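Local atomic coordinates of probable spore coat polysaccharide biosynthesis protein E (Chromobacterium violaceum ATCC 12472, PDB entry 3G8R), a protein that probably makes N-acylneuraminate-9-phosphate or a related sialic-acid-like sugar through a zinc-binding TIM barrel of the NeuB family, followed here by a SAF domain. Residues 6-12 / 39-45; 122-128 / 149-153; 282-288 / 327-333. All coordinates share one frame; numbering follows the deposited sequence.

Contact 1. Residues 6-12 / 39-45; sequences PLFIFEM and FDFGFKL
The first beta-alpha-beta unit of the NeuB TIM barrel brings Phe8 and Phe41, Phe10 and Phe43, and Glu11 and Lys44 side by side on the parallel strands 7-11 and 40-45. Six backbone hydrogen bonds alternate between the strands, from Asp40 N to Pro6 O (2.9 Å) through to Met12 N to Lys44 O (2.9 Å). Phe8, Phe10, Phe41 and Phe43 point out of the barrel. Phe10 CB sits over the centre of the Phe43 ring in a CH-pi contact, 3.8 Å from the centroid, while its ring tip CZ approaches Phe41 CD1 at 3.5 Å; the Phe10 and Phe41 planes are 22° apart but slid so that they barely overlap. Nearer the start of the strands, Phe8 CE2 lies over one face of Phe39, with CD2 of Phe39 at 3.5 Å. On the inward face, Glu11 OE2 and Lys44 NZ form a weak salt bridge of doubtful exact geometry; Thr97 OG1 is the firmer partner of NZ. A bend at chi2 turns the Glu11 carboxylate toward Lys44, and OE2 is also hydrogen-bonded by Gln46 NE2. Glu11 stands about 4 Å from the zinc ion and from the side chain of its ligand His225, so Glu11 borders the metal site. Strand 221-225 flanks strand 7-11 and closes the barrel, while helices 21-33 and 242-259 pack over the phenylalanines.

Contact 2. Residues 122-128 / 149-153; sequences FTDWPLL and DIDKV
On the outer layer of the TIM barrel, Phe122, just before helix 125-132, and Trp125 and Leu128 in its first turn meet Val153 of the next helix, 147-158, in an apolar contact between successive barrel helices. Phe122, Trp125 and Leu128 all converge on Val153. Its CG2 lies over one face of the Phe122 ring, 4.1 Å from the centroid, a CH-pi contact set 28° off the ring normal, and its CG1 touches Phe122 CZ at 3.5 Å. The same CG2 reaches Trp125 CZ3 and, from another direction, Leu128 CD1, each at 3.8 Å. Phe122 swings its ring to the helix by holding CG anti to its own amide nitrogen (chi1 -168°), which also brings the ring edge to the backbone: CE1 is 3.6 Å from Ile150 CA, near the ring plane.

Toward the surface the contact becomes mixed. Thr123 CG2 rests against the carboxylate of Asp149, 3.8 Å from its CG, and Asp149 OD1 lies near the plane of the indole, at its edge, with the ring and carboxylate planes 71° apart. Asp124 occupies the N-cap of helix 125-132 and accepts a weak bond from Leu127 N.

Leu127 and Pro126 lean on helix 101-109, Ile150 packs on Thr142 and Ala145, and Asp151 bonds Tyr192. The second subunit borders the start of helix 125-132, where its Arg280 forms a salt bridge with Asp124 and its Asn313 a hydrogen bond with Thr123. Along the chain, barrel strand 138-141 lies between the two helices.

Contact 3. Residues 282-288 / 327-333; sequences VFATRPV and IAADAPV
The Phe283 ring leans obliquely on the Pro332 backbone, presenting neither a clear face nor a clear edge to it: CD1 comes within 3.7 Å of Pro332 CA, and CE1 reaches the proline CB. Asp330 O and the carbonyl carbon of Ala331 also approach this ring from oblique directions. With CG anti to its own carbonyl carbon (chi1 -67°), the phenyl group is carried across the proline at a slant. It stacks on the ring of His55 of the second subunit, whose Ser57 also packs against it.

Behind these groups the backbones are joined at two places. Near Phe283, Val333 N donates to Val282 O in the plane of that carbonyl, and Ala284 N donates to Ala331 O at 2.9 Å. Farther along, Val288 and Ile327 make an antiparallel hydrogen-bonded pair: Val288 N reaches Ile327 O at 2.9 Å with an N-H...O angle of 175°, and Ile327 N returns a bond to Val288 O at 2.7 Å. Both segments belong to the SAF domain, where the end of strand 281-284 and the chain following it run beside the loop between strands 321-323 and 338-340. A type II turn from Ala328 to Ala331 reverses that loop between the two joined places, and Asp330 N at the turn makes a weak bond to Ala284 O.

Apolar side chains fill in around this backbone frame. The pyrrolidine ring of Pro287 has a small neighbour in Ala329, whose CB lies 4.0 Å from Pro287 CD. Val288 and Ile327 lie side by side and point the same way, CB of the valine being 3.9 Å from CG1 of the isoleucine. Ile327 CG2 faces Ala284 CB, and Val333 CG2 meets Val282 CG1 at 4.1 Å. Val282 also packs on Val299 and Phe301 of the neighbouring strand 299-302.

Overall arrangement
Contact 1 is the most buried of the three, joining two neighbouring strands of the barrel wall by regular parallel pairing, with aromatic packing outside and charged groups inside near the zinc. Contact 2 belongs to the same barrel, about 23 Å away between centres, but joins one helix to its neighbour and the loop leading into it mainly by side-chain packing, without a hydrogen bond between the segments. Contact 3 lies in the SAF domain, about 67 Å from contact 1 and about 75 Å from contact 2 between centres; there irregular backbone bonding around a turn does most of the joining, and several residues are exposed. Contacts 2 and 3 both touch the second subunit, whereas no other protein chain of the assembly reaches contact 1.

Contact 1. Residues 6-12 / 39-45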
loop_
_atom_site.group_PDB
_atom_site.type_symbol
_atom_site.label_atom_id
_atom_site.label_comp_id
_atom_site.label_asym_id
_atom_site.label_seq_id
_atom_site.Cartn_x
_atom_site.Cartn_y
_atom_site.Cartn_z
ATOM N N PRO A 6 -4.616 -14.621 -5.198
ATOM C CA PRO A 6 -3.240 -14.193 -5.398
ATOM C C PRO A 6 -2.453 -15.327 -6.004
ATOM O O PRO A 6 -2.694 -16.480 -5.662
ATOM C CB PRO A 6 -2.735 -13.917 -3.979
ATOM C CG PRO A 6 -3.894 -13.653 -3.216
ATOM C CD PRO A 6 -5.016 -14.487 -3.794
ATOM N N LEU A 7 -1.534 -15.020 -6.904
ATOM C CA LEU A 7 -0.707 -16.065 -7.437
ATOM C C LEU A 7 0.740 -15.827 -7.073
ATOM O O LEU A 7 1.307 -14.751 -7.353
ATOM C CB LEU A 7 -0.884 -16.160 -8.945
ATOM C CG LEU A 7 0.151 -16.986 -9.720
ATOM C CD1 LEU A 7 0.304 -18.340 -9.206
ATOM C CD2 LEU A 7 -0.248 -17.078 -11.162
ATOM N N PHE A 8 1.351 -16.830 -6.463
ATOM C CA PHE A 8 2.757 -16.725 -6.166
ATOM C C PHE A 8 3.562 -17.632 -7.055
ATOM O O PHE A 8 3.194 -18.799 -7.277
ATOM C CB PHE A 8 3.031 -17.091 -4.729
ATOM C CG PHE A 8 2.459 -16.133 -3.767
ATOM C CD1 PHE A 8 3.262 -15.182 -3.171
ATOM C CD2 PHE A 8 1.107 -16.149 -3.481
ATOM C CE1 PHE A 8 2.741 -14.275 -2.311
ATOM C CE2 PHE A 8 0.580 -15.231 -2.602
ATOM C CZ PHE A 8 1.403 -14.289 -2.026
ATOM N N ILE A 9 4.687 -17.101 -7.531
ATOM C CA ILE A 9 5.560 -17.817 -8.436
ATOM C C ILE A 9 6.966 -17.998 -7.884
ATOM O O ILE A 9 7.610 -17.053 -7.404
ATOM C CB ILE A 9 5.636 -17.135 -9.793
ATOM C CG1 ILE A 9 4.241 -16.932 -10.375
ATOM C CG2 ILE A 9 6.438 -17.988 -10.730
ATOM C CD1 ILE A 9 4.237 -16.077 -11.629
ATOM N N PHE A 10 7.448 -19.227 -7.985
ATOM C CA PHE A 10 8.745 -19.573 -7.452
ATOM C C PHE A 10 9.706 -19.815 -8.568
ATOM O O PHE A 10 9.581 -20.797 -9.277
ATOM C CB PHE A 10 8.610 -20.804 -6.604
ATOM C CG PHE A 10 7.517 -20.698 -5.618
ATOM C CD1 PHE A 10 7.592 -19.741 -4.599
ATOM C CD2 PHE A 10 6.397 -21.529 -5.712
ATOM C CE1 PHE A 10 6.586 -19.619 -3.689
ATOM C CE2 PHE A 10 5.364 -21.427 -4.782
ATOM C CZ PHE A 10 5.452 -20.466 -3.772
ATOM N N GLU A 11 10.653 -18.897 -8.709
ATOM C CA GLU A 11 11.640 -18.934 -9.772
ATOM C C GLU A 11 12.783 -19.834 -9.376
ATOM O O GLU A 11 13.451 -19.573 -8.389
ATOM C CB GLU A 11 12.177 -17.529 -10.011
ATOM C CG GLU A 11 13.401 -17.465 -10.876
ATOM C CD GLU A 11 13.087 -17.493 -12.353
ATOM O OE1 GLU A 11 12.712 -18.575 -12.873
ATOM O OE2 GLU A 11 13.249 -16.432 -12.996
HETATM N N MSE A 12 12.999 -20.907 -10.126
HETATM C CA MSE A 12 14.146 -21.778 -9.853
HETATM C C MSE A 12 15.365 -21.180 -10.513
HETATM O O MSE A 12 16.475 -21.329 -10.014
HETATM C CB MSE A 12 13.923 -23.175 -10.409
HETATM C CG MSE A 12 14.740 -24.268 -9.733
HETATM SE SE MSE A 12 14.231 -25.898 -10.333
HETATM C CE MSE A 12 14.708 -25.695 -12.020
ATOM N N PHE A 39 -3.692 -19.810 -1.705
ATOM C CA PHE A 39 -3.336 -18.992 -2.842
ATOM C C PHE A 39 -3.145 -19.930 -4.004
ATOM O O PHE A 39 -3.206 -21.146 -3.852
ATOM C CB PHE A 39 -1.987 -18.335 -2.618
ATOM C CG PHE A 39 -1.857 -17.587 -1.338
ATOM C CD1 PHE A 39 -2.825 -16.675 -0.937
ATOM C CD2 PHE A 39 -0.694 -17.729 -0.570
ATOM C CE1 PHE A 39 -2.667 -15.953 0.250
ATOM C CE2 PHE A 39 -0.511 -17.001 0.602
ATOM C CZ PHE A 39 -1.501 -16.124 1.029
ATOM N N ASP A 40 -2.867 -19.352 -5.158
ATOM C CA ASP A 40 -2.361 -20.120 -6.288
ATOM C C ASP A 40 -0.867 -20.060 -6.273
ATOM O O ASP A 40 -0.282 -19.127 -5.761
ATOM C CB ASP A 40 -2.855 -19.549 -7.608
ATOM C CG ASP A 40 -4.300 -19.790 -7.810
ATOM O OD1 ASP A 40 -4.830 -20.674 -7.095
ATOM O OD2 ASP A 40 -4.893 -19.092 -8.665
ATOM N N PHE A 41 -0.259 -21.053 -6.883
ATOM C CA PHE A 41 1.159 -21.180 -6.860
ATOM C C PHE A 41 1.590 -21.670 -8.233
ATOM O O PHE A 41 0.947 -22.540 -8.822
ATOM C CB PHE A 41 1.588 -22.206 -5.787
ATOM C CG PHE A 41 1.302 -21.791 -4.372
ATOM C CD1 PHE A 41 1.999 -20.739 -3.784
ATOM C CD2 PHE A 41 0.368 -22.480 -3.612
ATOM C CE1 PHE A 41 1.760 -20.377 -2.473
ATOM C CE2 PHE A 41 0.114 -22.110 -2.309
ATOM C CZ PHE A 41 0.808 -21.061 -1.737
ATOM N N GLY A 42 2.699 -21.100 -8.705
ATOM C CA GLY A 42 3.381 -21.525 -9.917
ATOM C C GLY A 42 4.873 -21.639 -9.674
ATOM O O GLY A 42 5.431 -20.923 -8.861
ATOM N N PHE A 43 5.500 -22.572 -10.375
ATOM C CA PHE A 43 6.933 -22.760 -10.344
ATOM C C PHE A 43 7.524 -22.399 -11.698
ATOM O O PHE A 43 6.955 -22.700 -12.736
ATOM C CB PHE A 43 7.256 -24.216 -9.980
ATOM C CG PHE A 43 8.237 -24.337 -8.843
ATOM C CD1 PHE A 43 7.794 -24.578 -7.547
ATOM C CD2 PHE A 43 9.597 -24.127 -9.052
ATOM C CE1 PHE A 43 8.694 -24.642 -6.502
ATOM C CE2 PHE A 43 10.502 -24.218 -7.998
ATOM C CZ PHE A 43 10.056 -24.477 -6.735
ATOM N N LYS A 44 8.671 -21.737 -11.691
ATOM C CA LYS A 44 9.229 -21.204 -12.939
ATOM C C LYS A 44 10.635 -21.714 -13.302
ATOM O O LYS A 44 11.544 -21.758 -12.447
ATOM C CB LYS A 44 9.217 -19.693 -12.919
ATOM C CG LYS A 44 8.987 -19.132 -14.287
ATOM C CD LYS A 44 9.369 -17.671 -14.398
ATOM C CE LYS A 44 10.877 -17.494 -14.344
ATOM N NZ LYS A 44 11.374 -16.278 -15.109
ATOM N N LEU A 45 10.782 -22.083 -14.582
ATOM C CA LEU A 45 12.054 -22.412 -15.230
ATOM C C LEU A 45 12.503 -21.354 -16.208
ATOM O O LEU A 45 11.740 -20.470 -16.578
ATOM C CB LEU A 45 11.865 -23.682 -16.022
ATOM C CG LEU A 45 12.147 -24.965 -15.263
ATOM C CD1 LEU A 45 12.505 -24.683 -13.821
ATOM C CD2 LEU A 45 10.902 -25.801 -15.379
#

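Contact 2. Residues 122-128 / 149-153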
loop_
_atom_site.group_PDB
_atom_site.type_symbol
_atom_site.label_atom_id
_atom_site.label_comp_id
_atom_site.label_asym_id
_atom_site.label_seq_id
_atom_site.Cartn_x
_atom_site.Cartn_y
_atom_site.Cartn_z
ATOM N N PHE A 122 12.239 -8.025 -22.726
ATOM C CA PHE A 122 10.987 -7.300 -22.836
ATOM C C PHE A 122 10.841 -6.697 -24.225
ATOM O O PHE A 122 9.786 -6.800 -24.803
ATOM C CB PHE A 122 10.769 -6.244 -21.738
ATOM C CG PHE A 122 9.345 -5.692 -21.697
ATOM C CD1 PHE A 122 9.073 -4.362 -22.051
ATOM C CD2 PHE A 122 8.267 -6.509 -21.324
ATOM C CE1 PHE A 122 7.750 -3.843 -22.036
ATOM C CE2 PHE A 122 6.954 -5.998 -21.300
ATOM C CZ PHE A 122 6.704 -4.655 -21.663
ATOM N N THR A 123 11.896 -6.114 -24.783
ATOM C CA THR A 123 11.796 -5.518 -26.123
ATOM C C THR A 123 12.486 -6.338 -27.228
ATOM O O THR A 123 12.728 -5.852 -28.330
ATOM C CB THR A 123 12.323 -4.076 -26.137
ATOM O OG1 THR A 123 13.585 -4.014 -25.450
ATOM C CG2 THR A 123 11.362 -3.184 -25.451
ATOM N N ASP A 124 12.809 -7.580 -26.915
ATOM C CA ASP A 124 13.376 -8.509 -27.873
ATOM C C ASP A 124 12.239 -8.904 -28.862
ATOM O O ASP A 124 11.663 -10.014 -28.802
ATOM C CB ASP A 124 13.940 -9.702 -27.083
ATOM C CG ASP A 124 14.837 -10.616 -27.902
ATOM O OD1 ASP A 124 14.426 -10.977 -29.025
ATOM O OD2 ASP A 124 15.939 -11.001 -27.394
ATOM N N TRP A 125 11.941 -7.964 -29.764
ATOM C CA TRP A 125 10.780 -8.008 -30.664
ATOM C C TRP A 125 10.558 -9.313 -31.400
ATOM O O TRP A 125 9.445 -9.836 -31.417
ATOM C CB TRP A 125 10.888 -6.888 -31.687
ATOM C CG TRP A 125 10.999 -5.564 -31.045
ATOM C CD1 TRP A 125 12.049 -4.675 -31.137
ATOM C CD2 TRP A 125 10.029 -4.964 -30.177
ATOM N NE1 TRP A 125 11.776 -3.555 -30.393
ATOM C CE2 TRP A 125 10.549 -3.702 -29.784
ATOM C CE3 TRP A 125 8.775 -5.372 -29.683
ATOM C CZ2 TRP A 125 9.853 -2.839 -28.899
ATOM C CZ3 TRP A 125 8.083 -4.518 -28.807
ATOM C CH2 TRP A 125 8.629 -3.267 -28.423
ATOM N N PRO A 126 11.616 -9.843 -32.022
ATOM C CA PRO A 126 11.472 -11.142 -32.668
ATOM C C PRO A 126 10.991 -12.195 -31.682
ATOM O O PRO A 126 10.193 -13.058 -32.065
ATOM C CB PRO A 126 12.896 -11.480 -33.117
ATOM C CG PRO A 126 13.600 -10.176 -33.173
ATOM C CD PRO A 126 12.985 -9.305 -32.140
ATOM N N LEU A 127 11.469 -12.143 -30.435
ATOM C CA LEU A 127 11.041 -13.122 -29.442
ATOM C C LEU A 127 9.573 -12.931 -29.125
ATOM O O LEU A 127 8.856 -13.916 -28.903
ATOM C CB LEU A 127 11.873 -13.059 -28.150
ATOM C CG LEU A 127 11.380 -14.019 -27.062
ATOM C CD1 LEU A 127 11.374 -15.482 -27.552
ATOM C CD2 LEU A 127 12.117 -13.913 -25.742
ATOM N N LEU A 128 9.138 -11.669 -29.102
ATOM C CA LEU A 128 7.740 -11.351 -28.815
ATOM C C LEU A 128 6.830 -11.844 -29.928
ATOM O O LEU A 128 5.782 -12.428 -29.655
ATOM C CB LEU A 128 7.528 -9.854 -28.572
ATOM C CG LEU A 128 8.179 -9.260 -27.327
ATOM C CD1 LEU A 128 7.489 -7.963 -26.938
ATOM C CD2 LEU A 128 8.163 -10.211 -26.132
ATOM N N ASP A 149 7.669 1.837 -24.627
ATOM C CA ASP A 149 7.831 0.425 -24.941
ATOM C C ASP A 149 6.796 -0.483 -24.298
ATOM O O ASP A 149 6.385 -1.467 -24.914
ATOM C CB ASP A 149 9.208 -0.074 -24.518
ATOM C CG ASP A 149 10.314 0.432 -25.414
ATOM O OD1 ASP A 149 10.038 0.670 -26.630
ATOM O OD2 ASP A 149 11.462 0.577 -24.891
ATOM N N ILE A 150 6.423 -0.185 -23.054
ATOM C CA ILE A 150 5.532 -1.039 -22.280
ATOM C C ILE A 150 4.171 -0.819 -22.839
ATOM O O ILE A 150 3.383 -1.746 -22.971
ATOM C CB ILE A 150 5.481 -0.645 -20.800
ATOM C CG1 ILE A 150 6.869 -0.545 -20.216
ATOM C CG2 ILE A 150 4.686 -1.667 -19.995
ATOM C CD1 ILE A 150 6.919 -0.089 -18.763
ATOM N N ASP A 151 3.898 0.439 -23.153
ATOM C CA ASP A 151 2.765 0.794 -23.991
ATOM C C ASP A 151 2.712 -0.011 -25.279
ATOM O O ASP A 151 1.668 -0.579 -25.578
ATOM C CB ASP A 151 2.818 2.259 -24.344
ATOM C CG ASP A 151 2.190 3.131 -23.303
ATOM O OD1 ASP A 151 1.858 2.657 -22.196
ATOM O OD2 ASP A 151 2.013 4.335 -23.607
ATOM N N LYS A 152 3.800 -0.061 -26.048
ATOM C CA LYS A 152 3.736 -0.778 -27.316
ATOM C C LYS A 152 3.378 -2.216 -27.023
ATOM O O LYS A 152 2.420 -2.767 -27.607
ATOM C CB LYS A 152 5.042 -0.736 -28.096
ATOM C CG LYS A 152 5.169 0.475 -28.982
ATOM C CD LYS A 152 6.603 0.707 -29.477
ATOM C CE LYS A 152 6.859 2.217 -29.673
ATOM N NZ LYS A 152 8.223 2.617 -29.178
ATOM N N VAL A 153 4.125 -2.793 -26.085
ATOM C CA VAL A 153 3.980 -4.180 -25.745
ATOM C C VAL A 153 2.596 -4.507 -25.176
ATOM O O VAL A 153 1.998 -5.507 -25.554
ATOM C CB VAL A 153 5.067 -4.623 -24.759
ATOM C CG1 VAL A 153 4.727 -5.981 -24.222
ATOM C CG2 VAL A 153 6.389 -4.685 -25.443
#

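Contact 3. Residues 282-288 / 327-333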
loop_
_atom_site.group_PDB
_atom_site.type_symbol
_atom_site.label_atom_id
_atom_site.label_comp_id
_atom_site.label_asym_id
_atom_site.label_seq_id
_atom_site.Cartn_x
_atom_site.Cartn_y
_atom_site.Cartn_z
ATOM N N VAL A 282 -30.307 15.305 22.426
ATOM C CA VAL A 282 -31.062 16.528 22.387
ATOM C C VAL A 282 -31.978 16.524 23.577
ATOM O O VAL A 282 -32.784 15.599 23.737
ATOM C CB VAL A 282 -31.908 16.592 21.126
ATOM C CG1 VAL A 282 -32.721 17.886 21.084
ATOM C CG2 VAL A 282 -31.052 16.499 19.965
ATOM N N PHE A 283 -31.871 17.564 24.400
ATOM C CA PHE A 283 -32.696 17.682 25.601
ATOM C C PHE A 283 -33.584 18.893 25.515
ATOM O O PHE A 283 -33.180 19.912 24.953
ATOM C CB PHE A 283 -31.820 17.826 26.853
ATOM C CG PHE A 283 -31.012 16.598 27.186
ATOM C CD1 PHE A 283 -31.448 15.712 28.159
ATOM C CD2 PHE A 283 -29.809 16.327 26.519
ATOM C CE1 PHE A 283 -30.688 14.571 28.484
ATOM C CE2 PHE A 283 -29.037 15.192 26.829
ATOM C CZ PHE A 283 -29.473 14.314 27.820
ATOM N N ALA A 284 -34.781 18.798 26.084
ATOM C CA ALA A 284 -35.606 20.000 26.268
ATOM C C ALA A 284 -35.035 20.887 27.382
ATOM O O ALA A 284 -34.557 20.393 28.427
ATOM C CB ALA A 284 -37.055 19.650 26.538
ATOM N N THR A 285 -35.054 22.195 27.142
ATOM C CA THR A 285 -34.541 23.131 28.134
ATOM C C THR A 285 -35.686 23.777 28.933
ATOM O O THR A 285 -35.447 24.506 29.906
ATOM C CB THR A 285 -33.683 24.222 27.490
ATOM O OG1 THR A 285 -34.478 24.971 26.594
ATOM C CG2 THR A 285 -32.583 23.623 26.704
ATOM N N ARG A 286 -36.918 23.437 28.534
ATOM C CA ARG A 286 -38.127 24.222 28.766
ATOM C C ARG A 286 -39.308 23.267 28.496
ATOM O O ARG A 286 -39.230 22.449 27.591
ATOM C CB ARG A 286 -38.085 25.367 27.762
ATOM C CG ARG A 286 -39.303 26.148 27.531
ATOM C CD ARG A 286 -38.886 27.390 26.795
ATOM N NE ARG A 286 -38.452 28.464 27.713
ATOM C CZ ARG A 286 -37.181 28.821 27.958
ATOM N NH1 ARG A 286 -36.928 29.810 28.805
ATOM N NH2 ARG A 286 -36.156 28.195 27.375
ATOM N N PRO A 287 -40.409 23.356 29.268
ATOM C CA PRO A 287 -41.443 22.386 28.920
ATOM C C PRO A 287 -41.921 22.623 27.490
ATOM O O PRO A 287 -42.055 23.760 27.067
ATOM C CB PRO A 287 -42.580 22.678 29.916
ATOM C CG PRO A 287 -42.040 23.664 30.879
ATOM C CD PRO A 287 -40.895 24.361 30.229
ATOM N N VAL A 288 -42.153 21.546 26.763
ATOM C CA VAL A 288 -42.606 21.620 25.393
ATOM C C VAL A 288 -43.951 20.907 25.326
ATOM O O VAL A 288 -44.039 19.707 25.608
ATOM C CB VAL A 288 -41.590 20.926 24.413
ATOM C CG1 VAL A 288 -42.149 20.865 22.965
ATOM C CG2 VAL A 288 -40.250 21.609 24.450
ATOM N N ILE A 327 -43.211 17.282 26.392
ATOM C CA ILE A 327 -41.898 16.942 26.901
ATOM C C ILE A 327 -41.593 17.767 28.143
ATOM O O ILE A 327 -41.658 18.991 28.098
ATOM C CB ILE A 327 -40.782 17.228 25.860
ATOM C CG1 ILE A 327 -41.273 17.035 24.413
ATOM C CG2 ILE A 327 -39.483 16.399 26.199
ATOM C CD1 ILE A 327 -40.734 15.829 23.676
ATOM N N ALA A 328 -41.230 17.116 29.243
ATOM C CA ALA A 328 -40.881 17.859 30.449
ATOM C C ALA A 328 -39.576 18.608 30.245
ATOM O O ALA A 328 -38.723 18.168 29.491
ATOM C CB ALA A 328 -40.757 16.931 31.610
ATOM N N ALA A 329 -39.404 19.734 30.919
ATOM C CA ALA A 329 -38.111 20.421 30.864
ATOM C C ALA A 329 -36.973 19.547 31.391
ATOM O O ALA A 329 -37.167 18.713 32.301
ATOM C CB ALA A 329 -38.156 21.717 31.601
ATOM N N ASP A 330 -35.795 19.751 30.785
ATOM C CA ASP A 330 -34.538 19.025 31.083
ATOM C C ASP A 330 -34.640 17.526 30.769
ATOM O O ASP A 330 -33.764 16.729 31.074
ATOM C CB ASP A 330 -34.029 19.349 32.503
ATOM C CG ASP A 330 -33.524 20.806 32.641
ATOM O OD1 ASP A 330 -33.531 21.340 33.770
ATOM O OD2 ASP A 330 -33.114 21.437 31.635
ATOM N N ALA A 331 -35.704 17.153 30.086
ATOM C CA ALA A 331 -35.854 15.767 29.718
ATOM C C ALA A 331 -35.298 15.440 28.342
ATOM O O ALA A 331 -35.248 16.284 27.447
ATOM C CB ALA A 331 -37.306 15.351 29.811
ATOM N N PRO A 332 -34.883 14.194 28.168
ATOM C CA PRO A 332 -34.352 13.784 26.882
ATOM C C PRO A 332 -35.480 13.757 25.897
ATOM O O PRO A 332 -36.539 13.237 26.210
ATOM C CB PRO A 332 -33.830 12.368 27.142
ATOM C CG PRO A 332 -34.471 11.940 28.431
ATOM C CD PRO A 332 -34.762 13.157 29.206
ATOM N N VAL A 333 -35.262 14.327 24.724
ATOM C CA VAL A 333 -36.251 14.289 23.688
ATOM C C VAL A 333 -36.144 12.929 23.042
ATOM O O VAL A 333 -35.249 12.684 22.261
ATOM C CB VAL A 333 -35.966 15.307 22.615
ATOM C CG1 VAL A 333 -36.890 15.073 21.431
ATOM C CG2 VAL A 333 -36.104 16.708 23.139
#